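Local coordinates for protein trans-4-hydroxy-L-proline dehydratase (Clostridioides difficile 70-100-2010, PDB 6VXC) that uses glycyl radical chemistry to dehydrate trans-4-hydroxy-L-proline to (S)-1-pyrroline-5-carboxylate in the anaerobic breakdown of hydroxyproline, at residues S354-D359 with Y786-N791; W421-F426 with I780-G785. All blocks are in the same frame, centred on the assembly; numbering follows the deposited sequence.

Contact 1: residues S354-D359 with Y786-N791; sequences SSTYTD and YSDHFN
Thr-356 and Asp-788 meet through a hydroxyl-to-carboxylate hydrogen bond, OG1 giving its proton to OD2 at 2.9 Å from above the carboxylate plane, about 50° out of it. With OG1 opposite the backbone N (chi1 179°), the hydroxyl faces the aspartate and also accepts from the backbone N of Thr-358 in an ST turn. One oxygen thus works both ways, which fixes the rotation of the threonine. The phenol of Tyr-786 lies close by: Thr-356 OG1 comes within 3.8 Å of its CE2 and Thr-358 OG1 within 3.7 Å of its CD2, both at a slant to the ring, while Asp-788 OD2 lies in plane at its edge. Water 1 joins three groups, accepting from Tyr-786 OH and donating to Asp-788 OD2 and to Ser-355 O, each at 2.7 Å. Water 2 spans the other carboxylate oxygen, OD1, and the backbone N of Tyr-357. OD1 is further gripped by Asn-792, so both oxygens of this buried acid are satisfied. The pairing sets the loop between helix 348-353 and strand 362-366 against strand 787-789, the partner of strand 780-782 in a two-stranded antiparallel sheet, with Ile-393 packing on both Thr-358 and Asp-788.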
loop_
_atom_site.group_PDB
_atom_site.type_symbol
_atom_site.label_atom_id
_atom_site.label_comp_id
_atom_site.label_asym_id
_atom_site.label_seq_id
_atom_site.Cartn_x
_atom_site.Cartn_y
_atom_site.Cartn_z
ATOM N N SER A 354 -5.904 -1.203 7.931
ATOM C CA SER A 354 -4.889 -0.234 7.538
ATOM C C SER A 354 -4.875 0.893 8.580
ATOM O O SER A 354 -5.175 2.041 8.298
ATOM C CB SER A 354 -5.159 0.308 6.132
ATOM O OG SER A 354 -4.117 1.171 5.698
ATOM N N SER A 355 -4.460 0.570 9.805
ATOM C CA SER A 355 -4.661 1.475 10.939
ATOM C C SER A 355 -3.467 2.431 11.058
ATOM O O SER A 355 -2.611 2.310 11.935
ATOM C CB SER A 355 -4.888 0.661 12.210
ATOM O OG SER A 355 -5.297 1.485 13.286
ATOM N N THR A 356 -3.446 3.436 10.176
ATOM C CA THR A 356 -2.313 4.348 10.075
ATOM C C THR A 356 -2.761 5.628 9.389
ATOM O O THR A 356 -3.716 5.623 8.609
ATOM C CB THR A 356 -1.160 3.719 9.279
ATOM O OG1 THR A 356 -0.076 4.653 9.182
ATOM C CG2 THR A 356 -1.619 3.373 7.856
ATOM N N TYR A 357 -2.049 6.721 9.677
ATOM C CA TYR A 357 -2.170 7.943 8.882
ATOM C C TYR A 357 -1.407 7.859 7.561
ATOM O O TYR A 357 -1.671 8.658 6.659
ATOM C CB TYR A 357 -1.643 9.169 9.654
ATOM C CG TYR A 357 -2.419 9.611 10.879
ATOM C CD1 TYR A 357 -3.623 10.304 10.767
ATOM C CD2 TYR A 357 -1.932 9.360 12.154
ATOM C CE1 TYR A 357 -4.331 10.719 11.910
ATOM C CE2 TYR A 357 -2.613 9.763 13.296
ATOM C CZ TYR A 357 -3.817 10.441 13.174
ATOM O OH TYR A 357 -4.481 10.838 14.315
ATOM N N THR A 358 -0.428 6.967 7.442
ATOM C CA THR A 358 0.398 6.939 6.239
ATOM C C THR A 358 -0.396 6.370 5.060
ATOM O O THR A 358 -1.371 5.636 5.236
ATOM C CB THR A 358 1.680 6.137 6.483
ATOM O OG1 THR A 358 1.369 4.767 6.775
ATOM C CG2 THR A 358 2.452 6.722 7.674
ATOM N N ASP A 359 0.031 6.731 3.839
ATOM C CA ASP A 359 -0.665 6.328 2.619
ATOM C C ASP A 359 0.240 5.545 1.677
ATOM O O ASP A 359 -0.044 5.480 0.480
ATOM C CB ASP A 359 -1.252 7.546 1.888
ATOM C CG ASP A 359 -2.573 7.232 1.152
ATOM O OD1 ASP A 359 -3.038 6.075 1.162
ATOM O OD2 ASP A 359 -3.142 8.172 0.568
ATOM N N TYR A 786 5.766 -0.848 6.252
ATOM C CA TYR A 786 5.813 0.585 6.527
ATOM C C TYR A 786 6.243 0.808 7.968
ATOM O O TYR A 786 6.137 -0.080 8.810
ATOM C CB TYR A 786 4.470 1.264 6.302
ATOM C CG TYR A 786 3.425 0.911 7.333
ATOM C CD1 TYR A 786 2.834 -0.344 7.342
ATOM C CD2 TYR A 786 3.045 1.824 8.312
ATOM C CE1 TYR A 786 1.869 -0.667 8.272
ATOM C CE2 TYR A 786 2.083 1.509 9.255
ATOM C CZ TYR A 786 1.503 0.256 9.226
ATOM O OH TYR A 786 0.547 -0.079 10.151
ATOM N N SER A 787 6.676 2.029 8.245
ATOM C CA SER A 787 7.053 2.463 9.581
ATOM C C SER A 787 6.003 3.416 10.125
ATOM O O SER A 787 5.320 4.110 9.367
ATOM C CB SER A 787 8.432 3.145 9.584
ATOM O OG SER A 787 9.432 2.263 9.114
ATOM N N ASP A 788 5.862 3.429 11.444
ATOM C CA ASP A 788 4.873 4.287 12.081
ATOM C C ASP A 788 5.330 4.610 13.493
ATOM O O ASP A 788 6.154 3.907 14.067
ATOM C CB ASP A 788 3.482 3.618 12.102
ATOM C CG ASP A 788 2.336 4.630 12.085
ATOM O OD1 ASP A 788 2.559 5.810 12.443
ATOM O OD2 ASP A 788 1.204 4.231 11.707
ATOM N N HIS A 789 4.769 5.671 14.058
ATOM C CA HIS A 789 5.002 5.955 15.467
ATOM C C HIS A 789 4.413 4.853 16.335
ATOM O O HIS A 789 3.279 4.418 16.125
ATOM C CB HIS A 789 4.400 7.307 15.849
ATOM C CG HIS A 789 5.194 8.472 15.360
ATOM N ND1 HIS A 789 4.975 9.059 14.135
ATOM C CD2 HIS A 789 6.230 9.141 15.918
ATOM C CE1 HIS A 789 5.836 10.045 13.961
ATOM N NE2 HIS A 789 6.606 10.120 15.030
ATOM N N PHE A 790 5.224 4.369 17.280
ATOM C CA PHE A 790 4.789 3.359 18.232
ATOM C C PHE A 790 3.502 3.767 18.948
ATOM O O PHE A 790 2.611 2.939 19.152
ATOM C CB PHE A 790 5.940 3.095 19.222
ATOM C CG PHE A 790 5.677 1.997 20.213
ATOM C CD1 PHE A 790 5.716 0.671 19.827
ATOM C CD2 PHE A 790 5.475 2.294 21.558
ATOM C CE1 PHE A 790 5.488 -0.347 20.750
ATOM C CE2 PHE A 790 5.262 1.286 22.491
ATOM C CZ PHE A 790 5.263 -0.028 22.091
ATOM N N ASN A 791 3.370 5.050 19.284
ATOM C CA ASN A 791 2.186 5.567 19.966
ATOM C C ASN A 791 0.930 5.561 19.091
ATOM O O ASN A 791 -0.162 5.770 19.625
ATOM C CB ASN A 791 2.425 7.004 20.465
ATOM C CG ASN A 791 3.349 7.073 21.674
ATOM O OD1 ASN A 791 3.641 6.061 22.316
ATOM N ND2 ASN A 791 3.770 8.292 22.023
HETATM O O HOH W 1 0.067 1.788 12.088
HETATM O O HOH W 2 0.481 7.037 10.893
#

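Contact 2: residues W421-F426 with I780-G785; sequences WGQPAF and IVRVAG
Arg-782 laid against Gly-422 dominates this buried van der Waals contact between strand 780-782 and the loop joining helix 407-418 to strand 426-428. Residues 421-425 run beside the strand, their end-to-end directions 28° apart, and Gly-422 CA lies 4.5 Å from Arg-782 CA. With no side chain in between, the arginine chain rests on the glycine itself, its CD 3.6 Å from Gly-422 CA. A bend at chi2 (66°) turns the chain along the loop, where it is straight again out to the guanidinium. Gln-423 CG lies at the edge of that group, near its plane, 3.7 Å from NH2, and NH1 meets Ala-425 CB at 3.6 Å. Partners beyond the loop hold the charged group: NH1 bonds to Gln-757 and NH2 to Ser-787. At the other end, Ile-780 CG2 packs 3.8 Å from Trp-421 CB and 3.6 Å from Trp-421 O. The side chain of Arg-782 is about 7 Å from that of Cys-454, the probable thiyl site, which places the contact beside the cysteine. Just beyond Arg-782 comes Gly-785, which bears the radical in the activated enzyme but not here; a glycine loop next to the cysteine loop inside the barrel is the arrangement of the glycyl radical enzyme fold.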
loop_
_atom_site.group_PDB
_atom_site.type_symbol
_atom_site.label_atom_id
_atom_site.label_comp_id
_atom_site.label_asym_id
_atom_site.label_seq_id
_atom_site.Cartn_x
_atom_site.Cartn_y
_atom_site.Cartn_z
ATOM N N TRP A 421 14.414 2.774 12.736
ATOM C CA TRP A 421 13.081 3.288 12.444
ATOM C C TRP A 421 12.438 2.612 11.237
ATOM O O TRP A 421 11.476 3.136 10.679
ATOM C CB TRP A 421 13.078 4.813 12.285
ATOM C CG TRP A 421 13.935 5.397 11.222
ATOM C CD1 TRP A 421 15.283 5.569 11.273
ATOM C CD2 TRP A 421 13.505 5.961 9.971
ATOM N NE1 TRP A 421 15.728 6.179 10.126
ATOM C CE2 TRP A 421 14.657 6.427 9.307
ATOM C CE3 TRP A 421 12.259 6.104 9.346
ATOM C CZ2 TRP A 421 14.606 7.035 8.048
ATOM C CZ3 TRP A 421 12.207 6.707 8.090
ATOM C CH2 TRP A 421 13.373 7.171 7.463
ATOM N N GLY A 422 12.949 1.477 10.827
ATOM C CA GLY A 422 12.293 0.608 9.865
ATOM C C GLY A 422 12.686 0.783 8.413
ATOM O O GLY A 422 12.939 -0.198 7.725
ATOM N N GLN A 423 12.741 2.029 7.936
ATOM C CA GLN A 423 13.133 2.312 6.551
ATOM C C GLN A 423 14.654 2.219 6.434
ATOM O O GLN A 423 15.354 2.468 7.400
ATOM C CB GLN A 423 12.665 3.716 6.106
ATOM C CG GLN A 423 11.161 3.919 6.138
ATOM C CD GLN A 423 10.730 5.230 5.484
ATOM O OE1 GLN A 423 11.506 5.870 4.770
ATOM N NE2 GLN A 423 9.470 5.619 5.709
ATOM N N PRO A 424 15.165 1.792 5.270
ATOM C CA PRO A 424 14.433 1.280 4.108
ATOM C C PRO A 424 14.170 -0.218 4.218
ATOM O O PRO A 424 14.945 -0.922 4.873
ATOM C CB PRO A 424 15.397 1.544 2.947
ATOM C CG PRO A 424 16.770 1.308 3.606
ATOM C CD PRO A 424 16.619 1.875 5.016
ATOM N N ALA A 425 13.104 -0.691 3.577
ATOM C CA ALA A 425 12.984 -2.106 3.295
ATOM C C ALA A 425 13.836 -2.436 2.070
ATOM O O ALA A 425 14.194 -1.558 1.281
ATOM C CB ALA A 425 11.528 -2.493 3.045
ATOM N N PHE A 426 14.120 -3.721 1.898
ATOM C CA PHE A 426 14.958 -4.218 0.816
ATOM C C PHE A 426 14.133 -5.117 -0.097
ATOM O O PHE A 426 13.458 -6.027 0.383
ATOM C CB PHE A 426 16.167 -4.990 1.378
ATOM C CG PHE A 426 17.021 -4.184 2.342
ATOM C CD1 PHE A 426 16.677 -4.087 3.683
ATOM C CD2 PHE A 426 18.164 -3.540 1.905
ATOM C CE1 PHE A 426 17.457 -3.348 4.573
ATOM C CE2 PHE A 426 18.943 -2.807 2.782
ATOM C CZ PHE A 426 18.590 -2.702 4.120
ATOM N N ILE A 780 9.659 5.484 16.563
ATOM C CA ILE A 780 9.138 4.911 15.324
ATOM C C ILE A 780 9.625 3.471 15.207
ATOM O O ILE A 780 10.784 3.183 15.517
ATOM C CB ILE A 780 9.589 5.738 14.102
ATOM C CG1 ILE A 780 8.980 7.148 14.159
ATOM C CG2 ILE A 780 9.298 4.994 12.792
ATOM C CD1 ILE A 780 9.568 8.111 13.153
ATOM N N VAL A 781 8.733 2.559 14.804
ATOM C CA VAL A 781 9.092 1.156 14.595
ATOM C C VAL A 781 8.548 0.685 13.251
ATOM O O VAL A 781 7.714 1.340 12.624
ATOM C CB VAL A 781 8.597 0.214 15.724
ATOM C CG1 VAL A 781 9.233 0.570 17.045
ATOM C CG2 VAL A 781 7.100 0.227 15.823
ATOM N N ARG A 782 9.039 -0.476 12.821
ATOM C CA ARG A 782 8.562 -1.127 11.608
ATOM C C ARG A 782 7.359 -2.000 11.940
ATOM O O ARG A 782 7.425 -2.832 12.839
ATOM C CB ARG A 782 9.664 -1.977 10.971
ATOM C CG ARG A 782 9.375 -2.377 9.526
ATOM C CD ARG A 782 9.369 -1.147 8.608
ATOM N NE ARG A 782 9.080 -1.498 7.228
ATOM C CZ ARG A 782 9.116 -0.648 6.203
ATOM N NH1 ARG A 782 8.842 -1.076 4.976
ATOM N NH2 ARG A 782 9.444 0.624 6.396
ATOM N N VAL A 783 6.268 -1.802 11.209
ATOM C CA VAL A 783 5.043 -2.572 11.414
ATOM C C VAL A 783 5.025 -3.699 10.393
ATOM O O VAL A 783 5.507 -4.788 10.679
ATOM C CB VAL A 783 3.804 -1.663 11.339
ATOM C CG1 VAL A 783 2.545 -2.460 11.581
ATOM C CG2 VAL A 783 3.916 -0.585 12.392
ATOM N N ALA A 784 4.519 -3.447 9.184
ATOM C CA ALA A 784 4.565 -4.479 8.144
ATOM C C ALA A 784 4.491 -3.793 6.782
ATOM O O ALA A 784 3.403 -3.459 6.315
ATOM C CB ALA A 784 3.452 -5.501 8.314
ATOM N N GLY A 785 5.646 -3.601 6.155
ATOM C CA GLY A 785 5.689 -2.876 4.902
ATOM C C GLY A 785 5.681 -1.373 5.030
ATOM O O GLY A 785 5.595 -0.683 4.002
#

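From the N terminus, 354-359 comes first, then 421-426, and only after some 350 further residues do 780-785 and 786-791 follow in direct succession. Contact 2 therefore closes a loop lying wholly within the larger one closed by contact 1. Their centres are 10 Å apart, and the antiparallel strands 780-782 and 787-789 join them through the backbone bond between Asp-788 O and Val-781 N. Ser-787 OG also reaches Trp-421 O at 2.7 Å, a probable hydrogen bond. Together the contacts fasten strands 780-782 and 787-789, on either side of the Gly-785 loop, to loops that lead into strands 362-366 and 426-428 of one mixed sheet.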